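Local coordinates for protein TetR family Transcriptional regulator (Streptococcus agalactiae 2603V/R, PDB 3KKC) that probably binds DNA as a transcriptional regulator of the TetR family, with a helix-turn-helix region followed by an all-helical C-terminal region, at residues E62-L67 with P107-R112; H69-Q74 with L88-Q93; E81-H86 with H119-R124. All coordinates share one frame; numbering follows the deposited sequence.

Contact 1: residues E62-L67 with P107-R112; sequences ELCEDL and PYFLLR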
loop_
_atom_site.group_PDB
_atom_site.type_symbol
_atom_site.label_atom_id
_atom_site.label_comp_id
_atom_site.label_asym_id
_atom_site.label_seq_id
_atom_site.Cartn_x
_atom_site.Cartn_y
_atom_site.Cartn_z
ATOM N N GLU A 62 3.733 -11.386 20.265
ATOM C CA GLU A 62 3.008 -12.593 20.668
ATOM C C GLU A 62 1.771 -12.874 19.803
ATOM O O GLU A 62 1.682 -13.932 19.181
ATOM C CB GLU A 62 2.584 -12.505 22.130
ATOM C CG GLU A 62 3.721 -12.642 23.113
ATOM C CD GLU A 62 3.248 -13.150 24.454
ATOM O OE1 GLU A 62 2.043 -13.491 24.562
ATOM O OE2 GLU A 62 4.077 -13.214 25.390
ATOM N N LEU A 63 0.824 -11.933 19.765
ATOM C CA LEU A 63 -0.366 -12.076 18.929
ATOM C C LEU A 63 -0.005 -12.572 17.518
ATOM O O LEU A 63 -0.236 -13.731 17.210
ATOM C CB LEU A 63 -1.201 -10.791 18.894
ATOM C CG LEU A 63 -2.432 -10.813 17.976
ATOM C CD1 LEU A 63 -3.304 -11.980 18.328
ATOM C CD2 LEU A 63 -3.245 -9.521 18.054
ATOM N N CYS A 64 0.547 -11.711 16.672
ATOM C CA CYS A 64 1.140 -12.129 15.390
ATOM C C CYS A 64 1.804 -13.498 15.433
ATOM O O CYS A 64 1.535 -14.367 14.592
ATOM C CB CYS A 64 2.199 -11.112 14.929
ATOM S SG CYS A 64 1.514 -9.524 14.493
ATOM N N GLU A 65 2.695 -13.686 16.396
ATOM C CA GLU A 65 3.380 -14.958 16.518
ATOM C C GLU A 65 2.351 -16.101 16.474
ATOM O O GLU A 65 2.459 -16.998 15.636
ATOM C CB GLU A 65 4.219 -14.985 17.795
ATOM C CG GLU A 65 4.826 -16.326 18.096
ATOM C CD GLU A 65 6.110 -16.223 18.879
ATOM O OE1 GLU A 65 6.340 -15.193 19.569
ATOM O OE2 GLU A 65 6.897 -17.189 18.793
ATOM N N ASP A 66 1.354 -16.019 17.368
ATOM C CA ASP A 66 0.185 -16.915 17.442
ATOM C C ASP A 66 -0.636 -16.959 16.157
ATOM O O ASP A 66 -0.913 -18.025 15.641
ATOM C CB ASP A 66 -0.780 -16.473 18.556
ATOM C CG ASP A 66 -0.284 -16.807 19.944
ATOM O OD1 ASP A 66 0.612 -17.665 20.086
ATOM O OD2 ASP A 66 -0.807 -16.209 20.904
ATOM N N LEU A 67 -1.064 -15.796 15.679
ATOM C CA LEU A 67 -1.887 -15.711 14.483
ATOM C C LEU A 67 -1.226 -16.393 13.270
ATOM O O LEU A 67 -1.884 -17.108 12.504
ATOM C CB LEU A 67 -2.198 -14.250 14.174
ATOM C CG LEU A 67 -3.612 -13.812 14.526
ATOM C CD1 LEU A 67 -4.283 -14.822 15.453
ATOM C CD2 LEU A 67 -3.604 -12.432 15.132
ATOM N N PRO A 107 2.445 -0.964 10.011
ATOM C CA PRO A 107 3.637 -1.354 9.241
ATOM C C PRO A 107 4.240 -2.698 9.708
ATOM O O PRO A 107 4.688 -3.500 8.863
ATOM C CB PRO A 107 4.610 -0.184 9.484
ATOM C CG PRO A 107 4.111 0.460 10.751
ATOM C CD PRO A 107 2.619 0.344 10.664
ATOM N N TYR A 108 4.242 -2.929 11.025
ATOM C CA TYR A 108 4.790 -4.156 11.609
ATOM C C TYR A 108 3.974 -5.413 11.260
ATOM O O TYR A 108 4.542 -6.466 10.952
ATOM C CB TYR A 108 4.910 -4.040 13.134
ATOM C CG TYR A 108 5.316 -5.338 13.810
ATOM C CD1 TYR A 108 6.642 -5.583 14.128
ATOM C CD2 TYR A 108 4.368 -6.325 14.109
ATOM C CE1 TYR A 108 7.021 -6.759 14.715
ATOM C CE2 TYR A 108 4.734 -7.509 14.712
ATOM C CZ TYR A 108 6.063 -7.734 15.013
ATOM O OH TYR A 108 6.457 -8.915 15.637
ATOM N N PHE A 109 2.649 -5.322 11.332
ATOM C CA PHE A 109 1.846 -6.464 10.948
ATOM C C PHE A 109 1.989 -6.744 9.455
ATOM O O PHE A 109 2.080 -7.900 9.048
ATOM C CB PHE A 109 0.373 -6.308 11.303
ATOM C CG PHE A 109 -0.459 -7.420 10.777
ATOM C CD1 PHE A 109 -0.698 -8.553 11.553
ATOM C CD2 PHE A 109 -0.937 -7.384 9.475
ATOM C CE1 PHE A 109 -1.430 -9.611 11.059
ATOM C CE2 PHE A 109 -1.678 -8.447 8.970
ATOM C CZ PHE A 109 -1.930 -9.566 9.778
ATOM N N LEU A 110 2.014 -5.693 8.639
ATOM C CA LEU A 110 2.117 -5.877 7.189
ATOM C C LEU A 110 3.468 -6.482 6.801
ATOM O O LEU A 110 3.620 -7.070 5.733
ATOM C CB LEU A 110 1.903 -4.553 6.448
ATOM C CG LEU A 110 1.331 -4.650 5.033
ATOM C CD1 LEU A 110 -0.181 -4.748 5.111
ATOM C CD2 LEU A 110 1.732 -3.452 4.189
ATOM N N LEU A 111 4.448 -6.328 7.678
ATOM C CA LEU A 111 5.796 -6.776 7.389
ATOM C C LEU A 111 5.904 -8.256 7.674
ATOM O O LEU A 111 6.243 -9.044 6.803
ATOM C CB LEU A 111 6.819 -5.987 8.220
ATOM C CG LEU A 111 8.023 -5.439 7.442
ATOM C CD1 LEU A 111 8.978 -4.627 8.340
ATOM C CD2 LEU A 111 8.779 -6.552 6.723
ATOM N N ARG A 112 5.607 -8.641 8.905
ATOM C CA ARG A 112 5.716 -10.036 9.295
ATOM C C ARG A 112 4.757 -10.932 8.493
ATOM O O ARG A 112 5.053 -12.109 8.240
ATOM C CB ARG A 112 5.548 -10.193 10.808
ATOM C CG ARG A 112 6.882 -10.115 11.579
ATOM C CD ARG A 112 7.706 -11.416 11.461
ATOM N NE ARG A 112 6.877 -12.632 11.496
ATOM C CZ ARG A 112 6.141 -13.043 12.546
ATOM N NH1 ARG A 112 5.431 -14.176 12.478
ATOM N NH2 ARG A 112 6.103 -12.329 13.677
#

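Contact 2: residues H69-Q74 with L88-Q93; sequences HHLFKQ and LKHFEQ. With NI (nickel (II) ion), chain E; IMD (imidazole), chain F.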
loop_
_atom_site.group_PDB
_atom_site.type_symbol
_atom_site.label_atom_id
_atom_site.label_comp_id
_atom_site.label_asym_id
_atom_site.label_seq_id
_atom_site.Cartn_x
_atom_site.Cartn_y
_atom_site.Cartn_z
ATOM N N HIS A 69 1.290 -18.663 13.461
ATOM C CA HIS A 69 1.510 -20.070 13.681
ATOM C C HIS A 69 0.247 -20.800 13.266
ATOM O O HIS A 69 0.330 -21.818 12.594
ATOM C CB HIS A 69 1.863 -20.369 15.127
ATOM C CG HIS A 69 2.207 -21.800 15.383
ATOM N ND1 HIS A 69 3.507 -22.232 15.551
ATOM C CD2 HIS A 69 1.422 -22.894 15.539
ATOM C CE1 HIS A 69 3.507 -23.533 15.788
ATOM N NE2 HIS A 69 2.255 -23.960 15.786
ATOM N N HIS A 70 -0.925 -20.279 13.623
ATOM C CA HIS A 70 -2.153 -20.964 13.225
ATOM C C HIS A 70 -2.468 -20.930 11.723
ATOM O O HIS A 70 -3.096 -21.852 11.204
ATOM C CB HIS A 70 -3.389 -20.495 13.988
ATOM C CG HIS A 70 -4.617 -21.288 13.642
ATOM N ND1 HIS A 70 -4.767 -22.615 14.004
ATOM C CD2 HIS A 70 -5.724 -20.967 12.927
ATOM C CE1 HIS A 70 -5.921 -23.066 13.542
ATOM N NE2 HIS A 70 -6.526 -22.088 12.891
ATOM N N LEU A 71 -2.073 -19.865 11.035
ATOM C CA LEU A 71 -2.367 -19.758 9.609
ATOM C C LEU A 71 -1.465 -20.652 8.762
ATOM O O LEU A 71 -1.946 -21.393 7.921
ATOM C CB LEU A 71 -2.251 -18.312 9.140
ATOM C CG LEU A 71 -3.420 -17.413 9.524
ATOM C CD1 LEU A 71 -3.399 -16.136 8.725
ATOM C CD2 LEU A 71 -4.687 -18.163 9.260
ATOM N N PHE A 72 -0.162 -20.608 9.004
ATOM C CA PHE A 72 0.806 -21.182 8.072
ATOM C C PHE A 72 1.543 -22.356 8.670
ATOM O O PHE A 72 1.564 -23.432 8.091
ATOM C CB PHE A 72 1.870 -20.155 7.654
ATOM C CG PHE A 72 1.325 -18.806 7.253
ATOM C CD1 PHE A 72 0.767 -18.607 5.999
ATOM C CD2 PHE A 72 1.415 -17.726 8.114
ATOM C CE1 PHE A 72 0.289 -17.354 5.622
ATOM C CE2 PHE A 72 0.942 -16.479 7.743
ATOM C CZ PHE A 72 0.384 -16.294 6.497
ATOM N N LYS A 73 2.184 -22.122 9.811
ATOM C CA LYS A 73 3.101 -23.089 10.404
ATOM C C LYS A 73 2.369 -24.372 10.791
ATOM O O LYS A 73 2.837 -25.165 11.611
ATOM C CB LYS A 73 3.854 -22.456 11.576
ATOM C CG LYS A 73 4.594 -21.173 11.167
ATOM C CD LYS A 73 4.679 -20.178 12.320
ATOM C CE LYS A 73 4.769 -18.734 11.822
ATOM N NZ LYS A 73 4.553 -17.734 12.922
ATOM N N GLN A 74 1.206 -24.550 10.171
ATOM C CA GLN A 74 0.465 -25.802 10.173
ATOM C C GLN A 74 1.133 -26.893 9.330
ATOM O O GLN A 74 1.589 -26.646 8.203
ATOM C CB GLN A 74 -0.935 -25.548 9.615
ATOM C CG GLN A 74 -1.787 -24.678 10.496
ATOM C CD GLN A 74 -2.057 -25.333 11.828
ATOM O OE1 GLN A 74 -3.208 -25.481 12.224
ATOM N NE2 GLN A 74 -0.996 -25.752 12.518
ATOM N N LEU A 88 -7.776 -17.453 4.030
ATOM C CA LEU A 88 -8.843 -16.520 3.705
ATOM C C LEU A 88 -10.027 -16.668 4.665
ATOM O O LEU A 88 -10.727 -15.695 4.937
ATOM C CB LEU A 88 -9.307 -16.701 2.252
ATOM C CG LEU A 88 -8.618 -15.945 1.113
ATOM C CD1 LEU A 88 -7.307 -15.274 1.543
ATOM C CD2 LEU A 88 -8.390 -16.876 -0.096
ATOM N N LYS A 89 -10.263 -17.884 5.169
ATOM C CA LYS A 89 -11.405 -18.120 6.055
ATOM C C LYS A 89 -11.273 -17.231 7.287
ATOM O O LYS A 89 -12.221 -16.561 7.689
ATOM C CB LYS A 89 -11.492 -19.588 6.455
ATOM C CG LYS A 89 -12.853 -20.013 7.006
ATOM C CD LYS A 89 -13.073 -21.543 6.906
ATOM C CE LYS A 89 -12.135 -22.327 7.828
ATOM N NZ LYS A 89 -11.971 -23.784 7.480
ATOM N N HIS A 90 -10.076 -17.213 7.868
ATOM C CA HIS A 90 -9.795 -16.386 9.035
ATOM C C HIS A 90 -9.978 -14.905 8.805
ATOM O O HIS A 90 -10.415 -14.180 9.692
ATOM C CB HIS A 90 -8.398 -16.660 9.554
ATOM C CG HIS A 90 -8.327 -17.875 10.412
ATOM N ND1 HIS A 90 -8.023 -17.820 11.754
ATOM C CD2 HIS A 90 -8.574 -19.174 10.132
ATOM C CE1 HIS A 90 -8.053 -19.039 12.258
ATOM N NE2 HIS A 90 -8.397 -19.877 11.298
ATOM N N PHE A 91 -9.652 -14.442 7.612
ATOM C CA PHE A 91 -9.767 -13.025 7.356
ATOM C C PHE A 91 -11.231 -12.585 7.299
ATOM O O PHE A 91 -11.571 -11.510 7.808
ATOM C CB PHE A 91 -8.920 -12.590 6.135
ATOM C CG PHE A 91 -7.445 -12.384 6.465
ATOM C CD1 PHE A 91 -6.991 -11.169 6.965
ATOM C CD2 PHE A 91 -6.523 -13.411 6.298
ATOM C CE1 PHE A 91 -5.639 -10.974 7.292
ATOM C CE2 PHE A 91 -5.167 -13.224 6.602
ATOM C CZ PHE A 91 -4.726 -12.001 7.111
ATOM N N GLU A 92 -12.104 -13.424 6.748
ATOM C CA GLU A 92 -13.486 -12.994 6.497
ATOM C C GLU A 92 -14.346 -12.874 7.765
ATOM O O GLU A 92 -15.352 -12.144 7.768
ATOM C CB GLU A 92 -14.179 -13.848 5.410
ATOM C CG GLU A 92 -14.587 -15.256 5.844
ATOM C CD GLU A 92 -15.589 -15.927 4.896
ATOM O OE1 GLU A 92 -16.314 -15.212 4.168
ATOM O OE2 GLU A 92 -15.654 -17.178 4.894
ATOM N N GLN A 93 -13.941 -13.576 8.830
ATOM C CA GLN A 93 -14.588 -13.460 10.141
ATOM C C GLN A 93 -13.793 -12.526 11.041
ATOM O O GLN A 93 -14.248 -12.169 12.139
ATOM C CB GLN A 93 -14.693 -14.820 10.859
ATOM C CG GLN A 93 -14.460 -16.051 10.021
ATOM C CD GLN A 93 -15.685 -16.423 9.223
ATOM O OE1 GLN A 93 -16.760 -15.841 9.413
ATOM N NE2 GLN A 93 -15.539 -17.395 8.316
HETATM NI NI NI E . -8.319 -22.001 11.636
HETATM N N1 IMD F . -6.083 -25.985 11.676
HETATM C C2 IMD F . -6.868 -25.370 10.765
HETATM N N3 IMD F . -8.032 -25.024 11.360
HETATM C C4 IMD F . -7.991 -25.422 12.649
HETATM C C5 IMD F . -6.757 -26.029 12.849
#

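Contact 3: residues E81-H86 with H119-R124; sequences EEYLVH and HDVYPR. With NI (nickel (II) ion), chain E.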
loop_
_atom_site.group_PDB
_atom_site.type_symbol
_atom_site.label_atom_id
_atom_site.label_comp_id
_atom_site.label_asym_id
_atom_site.label_seq_id
_atom_site.Cartn_x
_atom_site.Cartn_y
_atom_site.Cartn_z
ATOM N N GLU A 81 -4.544 -25.260 -2.175
ATOM C CA GLU A 81 -5.660 -24.302 -2.155
ATOM C C GLU A 81 -6.659 -24.478 -1.008
ATOM O O GLU A 81 -7.397 -23.539 -0.697
ATOM C CB GLU A 81 -6.399 -24.262 -3.496
ATOM C CG GLU A 81 -6.726 -25.632 -4.069
ATOM C CD GLU A 81 -5.906 -25.940 -5.310
ATOM O OE1 GLU A 81 -5.250 -27.008 -5.356
ATOM O OE2 GLU A 81 -5.919 -25.096 -6.234
ATOM N N GLU A 82 -6.696 -25.659 -0.385
ATOM C CA GLU A 82 -7.394 -25.799 0.895
ATOM C C GLU A 82 -6.705 -24.886 1.925
ATOM O O GLU A 82 -7.349 -24.182 2.707
ATOM C CB GLU A 82 -7.389 -27.253 1.377
ATOM C CG GLU A 82 -8.348 -28.176 0.629
ATOM C CD GLU A 82 -8.406 -29.602 1.195
ATOM O OE1 GLU A 82 -9.149 -30.442 0.632
ATOM O OE2 GLU A 82 -7.719 -29.888 2.197
ATOM N N TYR A 83 -5.380 -24.923 1.899
ATOM C CA TYR A 83 -4.514 -24.096 2.721
ATOM C C TYR A 83 -4.762 -22.583 2.507
ATOM O O TYR A 83 -4.885 -21.803 3.458
ATOM C CB TYR A 83 -3.093 -24.487 2.344
ATOM C CG TYR A 83 -1.946 -23.895 3.121
ATOM C CD1 TYR A 83 -1.410 -24.559 4.216
ATOM C CD2 TYR A 83 -1.344 -22.698 2.709
ATOM C CE1 TYR A 83 -0.327 -24.030 4.897
ATOM C CE2 TYR A 83 -0.249 -22.164 3.376
ATOM C CZ TYR A 83 0.252 -22.826 4.475
ATOM O OH TYR A 83 1.333 -22.295 5.149
ATOM N N LEU A 84 -4.843 -22.178 1.249
ATOM C CA LEU A 84 -5.222 -20.815 0.905
ATOM C C LEU A 84 -6.611 -20.517 1.454
ATOM O O LEU A 84 -6.823 -19.490 2.064
ATOM C CB LEU A 84 -5.199 -20.604 -0.627
ATOM C CG LEU A 84 -3.857 -20.264 -1.286
ATOM C CD1 LEU A 84 -2.796 -21.239 -0.852
ATOM C CD2 LEU A 84 -3.952 -20.236 -2.812
ATOM N N VAL A 85 -7.568 -21.403 1.212
ATOM C CA VAL A 85 -8.929 -21.159 1.676
ATOM C C VAL A 85 -9.013 -20.943 3.201
ATOM O O VAL A 85 -9.720 -20.043 3.658
ATOM C CB VAL A 85 -9.894 -22.290 1.253
ATOM C CG1 VAL A 85 -11.067 -22.342 2.196
ATOM C CG2 VAL A 85 -10.364 -22.078 -0.170
ATOM N N HIS A 86 -8.292 -21.757 3.977
ATOM C CA HIS A 86 -8.301 -21.648 5.444
ATOM C C HIS A 86 -7.765 -20.280 5.882
ATOM O O HIS A 86 -8.312 -19.645 6.790
ATOM C CB HIS A 86 -7.480 -22.779 6.067
ATOM C CG HIS A 86 -7.183 -22.601 7.531
ATOM N ND1 HIS A 86 -5.906 -22.383 8.012
ATOM C CD2 HIS A 86 -7.990 -22.631 8.619
ATOM C CE1 HIS A 86 -5.941 -22.282 9.328
ATOM N NE2 HIS A 86 -7.194 -22.423 9.719
ATOM N N HIS A 119 7.358 -17.381 2.692
ATOM C CA HIS A 119 7.957 -18.644 3.106
ATOM C C HIS A 119 7.012 -19.819 2.873
ATOM O O HIS A 119 7.442 -20.941 2.570
ATOM C CB HIS A 119 8.342 -18.559 4.581
ATOM C CG HIS A 119 9.021 -19.783 5.110
ATOM N ND1 HIS A 119 10.351 -20.060 4.870
ATOM C CD2 HIS A 119 8.563 -20.789 5.895
ATOM C CE1 HIS A 119 10.682 -21.188 5.474
ATOM N NE2 HIS A 119 9.614 -21.652 6.102
ATOM N N ASP A 120 5.717 -19.571 2.997
ATOM C CA ASP A 120 4.780 -20.685 3.020
ATOM C C ASP A 120 3.734 -20.616 1.923
ATOM O O ASP A 120 3.106 -21.617 1.600
ATOM C CB ASP A 120 4.142 -20.813 4.412
ATOM C CG ASP A 120 5.151 -21.273 5.490
ATOM O OD1 ASP A 120 5.961 -22.197 5.230
ATOM O OD2 ASP A 120 5.132 -20.712 6.606
ATOM N N VAL A 121 3.560 -19.451 1.317
ATOM C CA VAL A 121 2.622 -19.343 0.209
ATOM C C VAL A 121 3.292 -19.186 -1.173
ATOM O O VAL A 121 2.889 -19.820 -2.156
ATOM C CB VAL A 121 1.613 -18.232 0.462
ATOM C CG1 VAL A 121 0.865 -17.839 -0.833
ATOM C CG2 VAL A 121 0.648 -18.679 1.572
ATOM N N TYR A 122 4.324 -18.360 -1.248
ATOM C CA TYR A 122 4.932 -18.071 -2.536
ATOM C C TYR A 122 5.546 -19.281 -3.246
ATOM O O TYR A 122 5.262 -19.515 -4.419
ATOM C CB TYR A 122 5.978 -16.973 -2.425
ATOM C CG TYR A 122 6.677 -16.777 -3.728
ATOM C CD1 TYR A 122 5.992 -16.272 -4.826
ATOM C CD2 TYR A 122 8.009 -17.126 -3.879
ATOM C CE1 TYR A 122 6.619 -16.108 -6.043
ATOM C CE2 TYR A 122 8.654 -16.954 -5.091
ATOM C CZ TYR A 122 7.952 -16.447 -6.170
ATOM O OH TYR A 122 8.588 -16.278 -7.379
ATOM N N PRO A 123 6.417 -20.033 -2.550
ATOM C CA PRO A 123 7.087 -21.150 -3.224
ATOM C C PRO A 123 6.120 -22.119 -3.902
ATOM O O PRO A 123 6.361 -22.509 -5.040
ATOM C CB PRO A 123 7.861 -21.826 -2.087
ATOM C CG PRO A 123 8.160 -20.709 -1.145
ATOM C CD PRO A 123 6.912 -19.854 -1.173
ATOM N N ARG A 124 5.036 -22.491 -3.236
ATOM C CA ARG A 124 4.045 -23.328 -3.895
ATOM C C ARG A 124 3.317 -22.587 -5.020
ATOM O O ARG A 124 3.113 -23.126 -6.095
ATOM C CB ARG A 124 3.073 -23.959 -2.889
ATOM C CG ARG A 124 3.498 -25.365 -2.465
ATOM C CD ARG A 124 2.655 -25.950 -1.338
ATOM N NE ARG A 124 1.416 -26.594 -1.800
ATOM C CZ ARG A 124 1.350 -27.676 -2.584
ATOM N NH1 ARG A 124 2.460 -28.253 -3.043
ATOM N NH2 ARG A 124 0.164 -28.171 -2.928
HETATM NI NI NI E . -8.319 -22.001 11.636
#

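Contact 1: residues E62-L67 with P107-R112
C64 is the residue of 62-67 that reaches helix 107-129, and its sulfur sits between two aromatic rings. SG lies in the plane of the Y108 ring, 3.8 Å from its CE2 atom, so it meets the tyrosine at the rim and not over a face. The same SG comes near the plane of the F109 ring, again at the edge, with 3.8 Å to CD1. Both are edge-on sulfur-aromatic contacts, the sulfur standing 5.1 Å from each ring centroid. The cysteine can do this because SG points beside the backbone N and opposite the carbonyl carbon (chi1 -67°), on a CA whose CB faces the partner helix. Y108 and F109 start out differently: their CB atoms leave to the side, and both rings extend with CG anti to the backbone N, which brings their edges in toward the sulfur.

R112, one turn further along, lays its guanidinium near C64, NH2 being 4.3 Å from CB in an oblique approach. E65 carries the opposite charge, but its OE1 is 6.6 Å from R112 NH2, too far for an ion pair. The contact is small, two ring edges and the arginine end gathered about one cysteine; the axes of segments 62-67 and 107-112 approach to 11.1 Å, running in the same general direction at 29°.

Helix 57-71 probably links the DNA-binding and C-terminal parts, as in other TetR regulators. L63 packs on helix 4-24 through Y18, F21 and I22, while F109 also meets F68 of helix 57-71 and rests on L101 and L102 of helix 98-103.

Contact 2: residues H69-Q74 with L88-Q93
A nickel(II) ion is gripped jointly by H70 and H90, each through its NE2 atom: 2.2 Å from H70 NE2 to the metal and 2.1 Å from H90 NE2. The two bonds meet at the ion at about 99°. H86 and H90, four residues apart on helix 80-93, present their imidazoles to this one ion as an i, i+4 histidine pair of the kind found in many metal sites; H70 joins from helix 57-71, and one more atom from elsewhere also binds the ion. With both nitrogens turned to the metal, H70 NE2 and H90 NE2 come within 3.3 Å of each other without being hydrogen-bonded; the shared ion accounts for their closeness. The histidine side chains cross at about a right angle, and their ring planes are inclined by 48°. H70 reaches the site with CG anti to its backbone N (chi1 -175°).

Next to the metal site the contact turns apolar. L71 slides its CD2 methyl over one face of the H90 imidazole, offset toward the rim, with CD2 3.8 Å from CG of H90: a CH-pi contact that backs the metal-bound ring. The other branch, CD1, meets F91 at CE2, 4.0 Å away, the two side chains crossing steeply. At the end of segment 69-74, Q74 bends at chi2 and accepts a weak hydrogen bond from a bound imidazole, OE1 being 3.0 Å from N1 of that molecule, which probably came from the crystallisation liquor.

Around this centre, helix 57-71 ends and helix 80-93 passes beside it: L71 also packs on I87, F72 on E116 and D120 of helix 107-129, and F91 on L156 of helix 137-157.

Contact 3: residues E81-H86 with H119-R124
The seam between helices 80-93 and 107-129, within the C-terminal region, is made here by Y83 reaching across to D120 and V121. With CG anti to the backbone N (chi1 -174°) the tyrosine extends toward the partner helix and brings its hydroxyl against the aspartate stem, Y83 OH lying 3.3 Å from D120 CB. The carboxylate itself is not the partner: its carbon CG stands 4.0 Å from the same OH, and its plane is turned 75° from that of the ring. Along one side of the phenol, CE2 passes the D120 carbonyl O at 3.8 Å in an oblique approach. The same CE2 also touches the CG2 methyl of V121 at 4.0 Å, the methyl sitting at the ring edge, near its plane. CG2, the branch beside the backbone N, is the one turned to the tyrosine.

Helix 107-129 is irregular at this point. It widens into a pi-type turn over 119-121 and is kinked just beyond, where the N atoms of P123 and R124 lack bonds to the preceding turn; the proline nitrogen has no hydrogen to give. Y83 therefore packs against a distorted section of a helix and not a regular ridge.

The phenol oxygen probably hydrogen-bonds to the carbonyl O of F72, which ties it to the chain following helix 57-71. Further round helix 80-93, H86 holds the nickel ion through NE2, 2.3 Å from the metal, while V85 packs on V164 and L168 of helix 164-175. On the other helix, Y122 packs on L144 and L145 of helix 137-157.

Contact 2 is the buried one; contacts 1 and 3 are only partly buried, and contact 3 lies farthest from the chain centre. Helix 57-71 serves contacts 1 and 2, helix 80-93 contacts 2 and 3, and helix 107-129 contacts 1 and 3, so the three together tie these helices pairwise. Their chemistry differs: sulfur against ring edges in contact 1, metal coordination backed by leucine in contact 2, and a tyrosine against an irregular helix in contact 3. H86, in segment 81-86 but not touching 119-124, is the third histidine of the nickel site. Contacts 1 and 2 meet where the like-charged K73 and R112 lie close together, whereas contacts 1 and 3 do not touch.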